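Long-range contacts in beta-galactosidase (Streptococcus pneumoniae, PDB 4CUA), which hydrolyses beta-galactosides and carries, besides its catalytic part, the carbohydrate-binding module described here, which probably binds galactose-containing sugars: residues A[20-25]-A[47-52]; A[35-40]-A[173-178]; A[79-84]-A[146-151]. All blocks are in the same frame, centred on the assembly; numbering follows the deposited sequence. Where two conformers were deposited one is given.

Strands 49-50, 172-177, 70-83 and 145-155 are successive neighbours in one antiparallel sheet; 35-40 is a loop beside them. Contacts 1 and 2 meet at a bound calcium ion, with centres about 12 Å apart. Contact 2 supplies four of the six ligands and contact 1 one; N33 O completes the set. A probable hydrogen bond of 2.8 Å from T174 OG1 to N47 O also joins them. Contact 3, in the next strand pair, is centred about 11 Å from contact 2. The main chains of 173-178 and 79-84 join through E175 O and G82 N, 2.8 Å apart. Contacts 1 and 3, centred about 16 Å apart, touch where R48 CD packs on H84 ND1.

Contact 1. Residues A[20-25]-A[47-52]; sequences AFASDS and NRWTNW. With CA (calcium ion), chain C; EDO (1,2-ethanediol), chain D; EDO (1,2-ethanediol), chain F.
The indole of W49 reaches across to D24 and S25 with its N-H edge. Its CG is anti to the backbone N (chi1 167°), which carries the ring from strand 49-50 over to 20-25. NE1 donates to D24 O at 3.1 Å, with an N-H...O angle of 143°. The oxygen lies almost exactly in the indole plane. A second, weak bond runs from the same NE1 to S25 OG at 2.9 Å, also at the ring edge. One N-H is thus shared by two oxygens, which probably limits the rotation of the ring. S25 places OG beside its own backbone N (chi1 -48°), where it meets NE1 and also bonds to S113 O. The methyl of A22 approaches the indole obliquely, with CB 3.6 Å from NE1. N51 N sits over one indole face, offset toward the rim. A59 and V61 of strand 58-67 and M162 of strand 157-163 also pack on W49. The backbones come close at S25 CA and T50 O, 3.5 Å apart, in a CA-H...O contact.

R48, T50 and N47 turn to other partners. T50 OG1 accepts from W52 N at 3.0 Å, an ST turn, and also bonds to D29. R48 extends from CG to NE and grips an ethanediol molecule edge-on. Its NE bonds to O2 of the diol at 2.8 Å, and NH2 bonds to O1. The same diol has C1 over one face of the W52 ring. It probably came from the crystallisation liquor. N47 sends OD1 to the calcium ion at 2.3 Å. The antiparallel strands and the calcium site fit the jelly-roll beta-sandwich of galactose-binding domains, in which such an ion is commonly structural.

Contact 2. Residues A[35-40]-A[173-178]; sequences NDKLIS and ITEVQI. With CA (calcium ion), chain C.
Two carboxylates, those of D36 and E175, lie almost against each other: D36 OD1 is 3.1 Å from E175 OE1. No hydrogen bond joins them. Both oxygens bind the same calcium ion, and their carboxylate planes are only 20° apart. E175 reaches the ion from strand 175-177, and a bend in its chain (chi2 73°) sets the carboxylate between the ion and the loop backbone. OE1 meets the metal at 2.3 Å. Its other oxygen, OE2, accepts from K37 N at 2.8 Å, on the syn side but tilted out of the carboxylate plane. D36 N adds a weak bond to OE1. The glutamate therefore holds both the ion and the backbone of the loop.

D36 OD1 binds calcium at 2.4 Å and also accepts from L38 N, an Asx turn. The turn is followed directly by L38 O, which binds the ion at 2.3 Å. T174 O is a further ligand at 2.4 Å, just where the chain turns a corner. N33 O and N47 OD1 complete the site. The hydroxyl of the same T174 accepts from S40 N at 2.8 Å in a nearly straight bond (177°). I39 crosses T174 and E175 at about a right angle. Its CG1 rests 3.8 Å from E175 CB, and its CG2 touches T174 CG2.

All six protein ligands are oxygens, as a hard ion such as calcium prefers. The two positive charges of the ion probably offset the negative charges of the D36 and E175 carboxylates. Metal coordination and hydrogen bonds together tie this irregular loop to the strand.

Contact 3. Residues A[79-84]-A[146-151]; sequences LSVGFH and NHFSFD
F148 lays the edge of its ring along L79 and V81. Its CD2 is 3.3 Å from L79 O, and its CE2 meets the methyl CG2 of V81 at 3.9 Å. The ring swings over this way because its CG lies beside the backbone N (chi1 -56°). L79 CB lies against both F148 and F150. It touches F148 CB at 4.3 Å and F150 CE2 at 4.2 Å. Beyond them, L79 packs on I158 and I160, and F148 meets the ring of Y95.

The backbones pair antiparallel. L79 with F148 and V81 with N146 are hydrogen-bonded pairs, and S80 with H147 between them is a non-hydrogen-bonded pair. This is part of the jelly-roll sandwich expected of a galactose-binding domain. L79, V81, N146 and F148 point to its inner face.

At the far end, N146 presses against the edge of the F83 ring, with ND2 3.8 Å from CD2. Amide and ring stand nearly upright to each other, 79° apart. ND2 has its main partner in K141 O and only a weak bond to V81 O. V81 CG1 sits over one face of the same F83 ring, offset toward the rim. On the opposite sheet face, S80 has two conformers; in one, H147 ND1 lies 2.8 Å from S80 OG, so this bond is doubtful.

Contact 1. Residues A[20-25]-A[47-52]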
loop_
_atom_site.group_PDB
_atom_site.type_symbol
_atom_site.label_atom_id
_atom_site.label_comp_id
_atom_site.label_asym_id
_atom_site.label_seq_id
_atom_site.Cartn_x
_atom_site.Cartn_y
_atom_site.Cartn_z
ATOM N N ALA A 20 5.489 -5.298 -1.321
ATOM C CA ALA A 20 4.971 -3.975 -0.958
ATOM C C ALA A 20 5.977 -2.916 -1.337
ATOM O O ALA A 20 7.213 -3.092 -1.267
ATOM C CB ALA A 20 4.705 -3.915 0.546
ATOM N N PHE A 21 5.477 -1.755 -1.739
ATOM C CA PHE A 21 6.351 -0.636 -2.100
ATOM C C PHE A 21 5.673 0.650 -1.592
ATOM O O PHE A 21 4.470 0.711 -1.358
ATOM C CB PHE A 21 6.588 -0.592 -3.616
ATOM C CG PHE A 21 5.321 -0.394 -4.442
ATOM C CD1 PHE A 21 4.836 0.867 -4.736
ATOM C CD2 PHE A 21 4.615 -1.499 -4.968
ATOM C CE1 PHE A 21 3.724 1.040 -5.504
ATOM C CE2 PHE A 21 3.497 -1.310 -5.703
ATOM C CZ PHE A 21 3.026 -0.044 -5.954
ATOM N N ALA A 22 6.498 1.702 -1.404
ATOM C CA ALA A 22 6.022 2.995 -0.987
ATOM C C ALA A 22 6.795 4.070 -1.662
ATOM O O ALA A 22 7.957 3.869 -2.016
ATOM C CB ALA A 22 6.139 3.167 0.496
ATOM N N SER A 23 6.155 5.213 -1.869
ATOM C CA SER A 23 6.901 6.351 -2.445
ATOM C C SER A 23 8.021 6.817 -1.491
ATOM O O SER A 23 9.100 7.221 -1.930
ATOM C CB SER A 23 5.915 7.479 -2.695
ATOM O OG SER A 23 5.195 7.836 -1.567
ATOM N N ASP A 24 7.772 6.769 -0.203
ATOM C CA ASP A 24 8.677 7.173 0.847
ATOM C C ASP A 24 8.210 6.539 2.143
ATOM O O ASP A 24 7.021 6.182 2.326
ATOM C CB ASP A 24 8.720 8.702 0.989
ATOM C CG ASP A 24 9.821 9.180 1.826
ATOM O OD1 ASP A 24 10.928 8.641 1.760
ATOM O OD2 ASP A 24 9.573 10.191 2.602
ATOM N N SER A 25 9.135 6.399 3.099
ATOM C CA SER A 25 8.870 5.857 4.379
ATOM C C SER A 25 9.708 6.437 5.515
ATOM O O SER A 25 10.857 6.824 5.276
ATOM C CB SER A 25 9.127 4.333 4.416
ATOM O OG SER A 25 8.507 3.661 3.311
ATOM N N ASN A 47 4.611 -2.561 14.504
ATOM C CA ASN A 47 4.671 -3.188 13.175
ATOM C C ASN A 47 3.816 -2.360 12.203
ATOM O O ASN A 47 2.598 -2.369 12.264
ATOM C CB ASN A 47 4.108 -4.615 13.216
ATOM C CG ASN A 47 4.214 -5.279 11.853
ATOM O OD1 ASN A 47 3.265 -5.216 11.049
ATOM N ND2 ASN A 47 5.341 -5.866 11.585
ATOM N N ARG A 48 4.473 -1.539 11.416
ATOM C CA ARG A 48 3.765 -0.593 10.574
ATOM C C ARG A 48 4.670 0.024 9.552
ATOM O O ARG A 48 5.880 0.143 9.789
ATOM C CB ARG A 48 3.089 0.462 11.428
ATOM C CG ARG A 48 4.019 1.144 12.420
ATOM C CD ARG A 48 3.276 2.182 13.206
ATOM N NE ARG A 48 4.077 2.831 14.232
ATOM C CZ ARG A 48 4.197 2.403 15.489
ATOM N NH1 ARG A 48 3.652 1.289 15.914
ATOM N NH2 ARG A 48 4.970 3.107 16.338
ATOM N N TRP A 49 4.097 0.416 8.393
ATOM C CA TRP A 49 4.683 1.434 7.571
ATOM C C TRP A 49 4.165 2.765 8.066
ATOM O O TRP A 49 2.999 2.902 8.443
ATOM C CB TRP A 49 4.249 1.273 6.121
ATOM C CG TRP A 49 4.578 2.491 5.294
ATOM C CD1 TRP A 49 5.718 2.721 4.657
ATOM C CD2 TRP A 49 3.720 3.631 5.058
ATOM N NE1 TRP A 49 5.663 3.935 4.013
ATOM C CE2 TRP A 49 4.465 4.523 4.269
ATOM C CE3 TRP A 49 2.451 3.972 5.461
ATOM C CZ2 TRP A 49 3.936 5.740 3.824
ATOM C CZ3 TRP A 49 1.918 5.186 5.003
ATOM C CH2 TRP A 49 2.675 6.043 4.205
ATOM N N THR A 50 5.046 3.770 8.094
ATOM C CA THR A 50 4.583 5.156 8.244
ATOM C C THR A 50 5.486 6.007 7.408
ATOM O O THR A 50 6.555 5.590 7.011
ATOM C CB THR A 50 4.651 5.666 9.695
ATOM O OG1 THR A 50 5.978 6.087 9.998
ATOM C CG2 THR A 50 4.200 4.679 10.750
ATOM N N ASN A 51 5.024 7.250 7.205
ATOM C CA ASN A 51 5.887 8.320 6.666
ATOM C C ASN A 51 6.029 9.389 7.767
ATOM O O ASN A 51 6.130 10.587 7.435
ATOM C CB ASN A 51 5.429 8.857 5.359
ATOM C CG ASN A 51 4.068 9.493 5.399
ATOM O OD1 ASN A 51 3.327 9.305 6.360
ATOM N ND2 ASN A 51 3.705 10.211 4.313
ATOM N N TRP A 52 6.094 8.969 9.007
ATOM C CA TRP A 52 6.237 9.868 10.156
ATOM C C TRP A 52 7.486 10.727 9.980
ATOM O O TRP A 52 8.547 10.248 9.748
ATOM C CB TRP A 52 6.283 9.063 11.442
ATOM C CG TRP A 52 6.499 9.899 12.661
ATOM C CD1 TRP A 52 5.534 10.585 13.360
ATOM C CD2 TRP A 52 7.728 10.096 13.352
ATOM N NE1 TRP A 52 6.132 11.234 14.426
ATOM C CE2 TRP A 52 7.450 10.920 14.460
ATOM C CE3 TRP A 52 9.029 9.685 13.142
ATOM C CZ2 TRP A 52 8.461 11.373 15.340
ATOM C CZ3 TRP A 52 10.042 10.126 14.037
ATOM C CH2 TRP A 52 9.735 10.955 15.107
HETATM CA CA CA C . 2.160 -5.920 9.186
HETATM C C1 EDO D . 4.954 6.511 14.749
HETATM O O1 EDO D . 5.039 6.041 16.084
HETATM C C2 EDO D . 6.155 6.140 13.907
HETATM O O2 EDO D . 6.179 4.679 13.783
HETATM C C1 EDO F . 9.110 -1.990 12.927
HETATM O O1 EDO F . 9.695 -1.789 11.664
HETATM C C2 EDO F . 8.328 -0.757 13.344
HETATM O O2 EDO F . 7.143 -0.580 12.521
#

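Contact 2. Residues A[35-40]-A[173-178]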
loop_
_atom_site.group_PDB
_atom_site.type_symbol
_atom_site.label_atom_id
_atom_site.label_comp_id
_atom_site.label_asym_id
_atom_site.label_seq_id
_atom_site.Cartn_x
_atom_site.Cartn_y
_atom_site.Cartn_z
ATOM N N ASN A 35 2.795 -6.186 4.521
ATOM C CA ASN A 35 2.301 -7.461 3.985
ATOM C C ASN A 35 3.071 -8.586 4.583
ATOM O O ASN A 35 3.290 -9.655 3.932
ATOM C CB ASN A 35 2.366 -7.498 2.446
ATOM C CG ASN A 35 3.755 -7.484 1.900
ATOM O OD1 ASN A 35 4.708 -7.047 2.502
ATOM N ND2 ASN A 35 3.858 -7.964 0.616
ATOM N N ASP A 36 3.402 -8.448 5.886
ATOM C CA ASP A 36 4.195 -9.436 6.618
ATOM C C ASP A 36 3.333 -10.388 7.480
ATOM O O ASP A 36 3.907 -11.241 8.207
ATOM C CB ASP A 36 5.281 -8.802 7.433
ATOM C CG ASP A 36 4.778 -7.932 8.544
ATOM O OD1 ASP A 36 3.587 -7.773 8.715
ATOM O OD2 ASP A 36 5.650 -7.359 9.210
ATOM N N LYS A 37 2.030 -10.244 7.401
ATOM C CA LYS A 37 1.030 -11.060 8.118
ATOM C C LYS A 37 1.033 -10.770 9.590
ATOM O O LYS A 37 0.351 -11.477 10.346
ATOM C CB LYS A 37 1.193 -12.583 7.834
ATOM C CG LYS A 37 0.908 -12.901 6.338
ATOM C CD LYS A 37 1.472 -14.247 5.983
ATOM C CE LYS A 37 2.977 -14.126 5.693
ATOM N NZ LYS A 37 3.687 -15.365 5.299
ATOM N N LEU A 38 1.725 -9.732 10.049
ATOM C CA LEU A 38 1.659 -9.297 11.455
ATOM C C LEU A 38 0.778 -8.064 11.474
ATOM O O LEU A 38 0.915 -7.186 10.629
ATOM C CB LEU A 38 3.035 -8.957 12.000
ATOM C CG LEU A 38 4.018 -10.104 12.055
ATOM C CD1 LEU A 38 5.365 -9.619 12.555
ATOM C CD2 LEU A 38 3.466 -11.260 12.899
ATOM N N ILE A 39 -0.153 -8.004 12.384
ATOM C CA ILE A 39 -1.076 -6.907 12.506
ATOM C C ILE A 39 -0.952 -6.413 13.914
ATOM O O ILE A 39 -1.216 -7.153 14.890
ATOM C CB ILE A 39 -2.522 -7.303 12.210
ATOM C CG1 ILE A 39 -2.603 -7.868 10.760
ATOM C CG2 ILE A 39 -3.462 -6.128 12.442
ATOM C CD1 ILE A 39 -3.999 -8.137 10.312
ATOM N N SER A 40 -0.546 -5.154 14.082
ATOM C CA SER A 40 -0.401 -4.569 15.416
ATOM C C SER A 40 -0.840 -3.117 15.404
ATOM O O SER A 40 -0.386 -2.308 14.602
ATOM C CB SER A 40 1.030 -4.614 15.895
ATOM O OG SER A 40 1.059 -3.941 17.174
ATOM N N ILE A 173 0.081 2.524 8.568
ATOM C CA ILE A 173 -0.594 1.280 8.173
ATOM C C ILE A 173 0.145 0.095 8.769
ATOM O O ILE A 173 1.317 -0.098 8.508
ATOM C CB ILE A 173 -0.600 1.139 6.654
ATOM C CG1 ILE A 173 -1.437 2.224 5.987
ATOM C CG2 ILE A 173 -1.136 -0.249 6.235
ATOM C CD1 ILE A 173 -1.269 2.276 4.467
ATOM N N THR A 174 -0.595 -0.745 9.527
ATOM C CA THR A 174 0.039 -1.986 10.053
ATOM C C THR A 174 0.021 -3.153 9.023
ATOM O O THR A 174 0.944 -3.921 8.986
ATOM C CB THR A 174 -0.540 -2.415 11.376
ATOM O OG1 THR A 174 0.141 -3.600 11.813
ATOM C CG2 THR A 174 -1.998 -2.633 11.387
ATOM N N GLU A 175 -1.009 -3.187 8.187
ATOM C CA GLU A 175 -1.155 -4.285 7.202
ATOM C C GLU A 175 -2.134 -3.859 6.162
ATOM O O GLU A 175 -3.108 -3.190 6.471
ATOM C CB GLU A 175 -1.629 -5.562 7.939
ATOM C CG GLU A 175 -1.471 -6.863 7.158
ATOM C CD GLU A 175 -0.083 -7.384 6.995
ATOM O OE1 GLU A 175 0.897 -6.784 7.480
ATOM O OE2 GLU A 175 0.085 -8.480 6.346
ATOM N N VAL A 176 -1.874 -4.336 4.930
ATOM C CA VAL A 176 -2.872 -4.314 3.881
ATOM C C VAL A 176 -3.167 -5.745 3.502
ATOM O O VAL A 176 -2.331 -6.626 3.737
ATOM C CB VAL A 176 -2.430 -3.548 2.638
ATOM C CG1 VAL A 176 -2.008 -2.125 3.032
ATOM C CG2 VAL A 176 -1.314 -4.263 1.886
ATOM N N GLN A 177 -4.362 -5.987 2.963
ATOM C CA GLN A 177 -4.698 -7.304 2.406
ATOM C C GLN A 177 -5.502 -7.118 1.105
ATOM O O GLN A 177 -6.409 -6.287 1.037
ATOM C CB GLN A 177 -5.510 -8.129 3.410
ATOM C CG GLN A 177 -4.714 -8.344 4.687
ATOM C CD GLN A 177 -5.482 -9.215 5.710
ATOM O OE1 GLN A 177 -6.692 -9.165 5.823
ATOM N NE2 GLN A 177 -4.744 -9.984 6.425
ATOM N N ILE A 178 -5.120 -7.900 0.107
ATOM C CA ILE A 178 -5.803 -7.915 -1.181
ATOM C C ILE A 178 -6.127 -9.385 -1.483
ATOM O O ILE A 178 -5.247 -10.240 -1.318
ATOM C CB ILE A 178 -4.919 -7.332 -2.297
ATOM C CG1 ILE A 178 -4.541 -5.892 -1.956
ATOM C CG2 ILE A 178 -5.695 -7.261 -3.619
ATOM C CD1 ILE A 178 -3.480 -5.360 -2.906
HETATM CA CA CA C . 2.160 -5.920 9.186
#

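Contact 3. Residues A[79-84]-A[146-151]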
loop_
_atom_site.group_PDB
_atom_site.type_symbol
_atom_site.label_atom_id
_atom_site.label_comp_id
_atom_site.label_asym_id
_atom_site.label_seq_id
_atom_site.Cartn_x
_atom_site.Cartn_y
_atom_site.Cartn_z
ATOM N N LEU A 79 -9.341 -3.947 -1.645
ATOM C CA LEU A 79 -8.187 -3.614 -0.822
ATOM C C LEU A 79 -8.650 -3.423 0.561
ATOM O O LEU A 79 -9.642 -2.802 0.806
ATOM C CB LEU A 79 -7.607 -2.302 -1.326
ATOM C CG LEU A 79 -6.421 -1.715 -0.516
ATOM C CD1 LEU A 79 -5.183 -2.603 -0.511
ATOM C CD2 LEU A 79 -6.114 -0.261 -0.946
ATOM N N SER A 80 -7.899 -3.962 1.529
ATOM C CA SER A 80 -8.175 -3.692 2.933
ATOM C C SER A 80 -6.920 -3.102 3.563
ATOM O O SER A 80 -5.832 -3.553 3.296
ATOM C CB SER A 80 -8.545 -4.969 3.688
ATOM O OG SER A 80 -9.649 -5.618 3.108
ATOM N N VAL A 81 -7.125 -2.097 4.417
ATOM C CA VAL A 81 -6.008 -1.368 5.039
ATOM C C VAL A 81 -6.274 -1.171 6.499
ATOM O O VAL A 81 -7.252 -0.550 6.910
ATOM C CB VAL A 81 -5.816 0.007 4.412
ATOM C CG1 VAL A 81 -4.584 0.721 5.000
ATOM C CG2 VAL A 81 -5.715 -0.068 2.925
ATOM N N GLY A 82 -5.351 -1.664 7.302
ATOM C CA GLY A 82 -5.391 -1.478 8.741
ATOM C C GLY A 82 -4.612 -0.237 9.125
ATOM O O GLY A 82 -3.403 -0.289 9.252
ATOM N N PHE A 83 -5.300 0.860 9.297
ATOM C CA PHE A 83 -4.645 2.072 9.759
ATOM C C PHE A 83 -4.290 1.983 11.225
ATOM O O PHE A 83 -5.076 1.491 12.060
ATOM C CB PHE A 83 -5.535 3.299 9.460
ATOM C CG PHE A 83 -5.716 3.557 7.997
ATOM C CD1 PHE A 83 -4.659 4.024 7.228
ATOM C CD2 PHE A 83 -6.922 3.280 7.347
ATOM C CE1 PHE A 83 -4.825 4.237 5.860
ATOM C CE2 PHE A 83 -7.071 3.471 5.990
ATOM C CZ PHE A 83 -6.024 3.952 5.242
ATOM N N HIS A 84 -3.160 2.577 11.599
ATOM C CA HIS A 84 -2.707 2.678 12.953
ATOM C C HIS A 84 -2.635 4.134 13.373
ATOM O O HIS A 84 -2.433 4.977 12.555
ATOM C CB HIS A 84 -1.360 1.924 13.117
ATOM C CG HIS A 84 -0.488 2.439 14.224
ATOM N ND1 HIS A 84 0.293 3.546 14.068
ATOM C CD2 HIS A 84 -0.330 2.041 15.505
ATOM C CE1 HIS A 84 0.940 3.803 15.191
ATOM N NE2 HIS A 84 0.585 2.902 16.088
ATOM N N ASN A 146 -9.814 -1.531 7.223
ATOM C CA ASN A 146 -10.784 -0.684 6.490
ATOM C C ASN A 146 -10.903 -1.268 5.106
ATOM O O ASN A 146 -9.927 -1.416 4.400
ATOM C CB ASN A 146 -10.251 0.763 6.369
ATOM C CG ASN A 146 -10.323 1.539 7.666
ATOM O OD1 ASN A 146 -10.967 2.578 7.725
ATOM N ND2 ASN A 146 -9.669 1.061 8.746
ATOM N N HIS A 147 -12.125 -1.614 4.692
ATOM C CA HIS A 147 -12.321 -2.356 3.455
ATOM C C HIS A 147 -12.818 -1.475 2.315
ATOM O O HIS A 147 -13.713 -0.680 2.515
ATOM C CB HIS A 147 -13.369 -3.455 3.718
ATOM C CG HIS A 147 -12.977 -4.380 4.791
ATOM N ND1 HIS A 147 -11.954 -5.264 4.646
ATOM C CD2 HIS A 147 -13.420 -4.516 6.047
ATOM C CE1 HIS A 147 -11.792 -5.946 5.768
ATOM N NE2 HIS A 147 -12.687 -5.531 6.622
ATOM N N PHE A 148 -12.182 -1.639 1.181
ATOM C CA PHE A 148 -12.472 -0.961 -0.076
ATOM C C PHE A 148 -12.771 -1.973 -1.165
ATOM O O PHE A 148 -12.210 -3.057 -1.199
ATOM C CB PHE A 148 -11.239 -0.137 -0.538
ATOM C CG PHE A 148 -10.748 0.845 0.468
ATOM C CD1 PHE A 148 -11.286 2.106 0.604
ATOM C CD2 PHE A 148 -9.696 0.495 1.318
ATOM C CE1 PHE A 148 -10.806 3.009 1.546
ATOM C CE2 PHE A 148 -9.217 1.405 2.248
ATOM C CZ PHE A 148 -9.752 2.668 2.364
ATOM N N SER A 149 -13.747 -1.632 -2.031
ATOM C CA SER A 149 -14.044 -2.445 -3.192
ATOM C C SER A 149 -14.307 -1.499 -4.370
ATOM O O SER A 149 -14.659 -0.338 -4.161
ATOM C CB SER A 149 -15.208 -3.402 -2.940
ATOM O OG SER A 149 -16.414 -2.727 -2.701
ATOM N N PHE A 150 -14.036 -2.014 -5.536
ATOM C CA PHE A 150 -14.053 -1.228 -6.761
ATOM C C PHE A 150 -14.169 -2.154 -7.947
ATOM O O PHE A 150 -14.095 -3.395 -7.876
ATOM C CB PHE A 150 -12.803 -0.301 -6.841
ATOM C CG PHE A 150 -11.525 -0.973 -6.475
ATOM C CD1 PHE A 150 -10.853 -1.730 -7.378
ATOM C CD2 PHE A 150 -11.009 -0.836 -5.165
ATOM C CE1 PHE A 150 -9.663 -2.397 -7.048
ATOM C CE2 PHE A 150 -9.845 -1.511 -4.825
ATOM C CZ PHE A 150 -9.192 -2.287 -5.741
ATOM N N ASP A 151 -14.434 -1.558 -9.118
ATOM C CA ASP A 151 -14.530 -2.367 -10.303
ATOM C C ASP A 151 -13.259 -3.180 -10.553
ATOM O O ASP A 151 -12.149 -2.676 -10.465
ATOM C CB ASP A 151 -14.805 -1.483 -11.524
ATOM C CG ASP A 151 -16.164 -0.806 -11.494
ATOM O OD1 ASP A 151 -17.163 -1.325 -10.899
ATOM O OD2 ASP A 151 -16.231 0.323 -12.049
#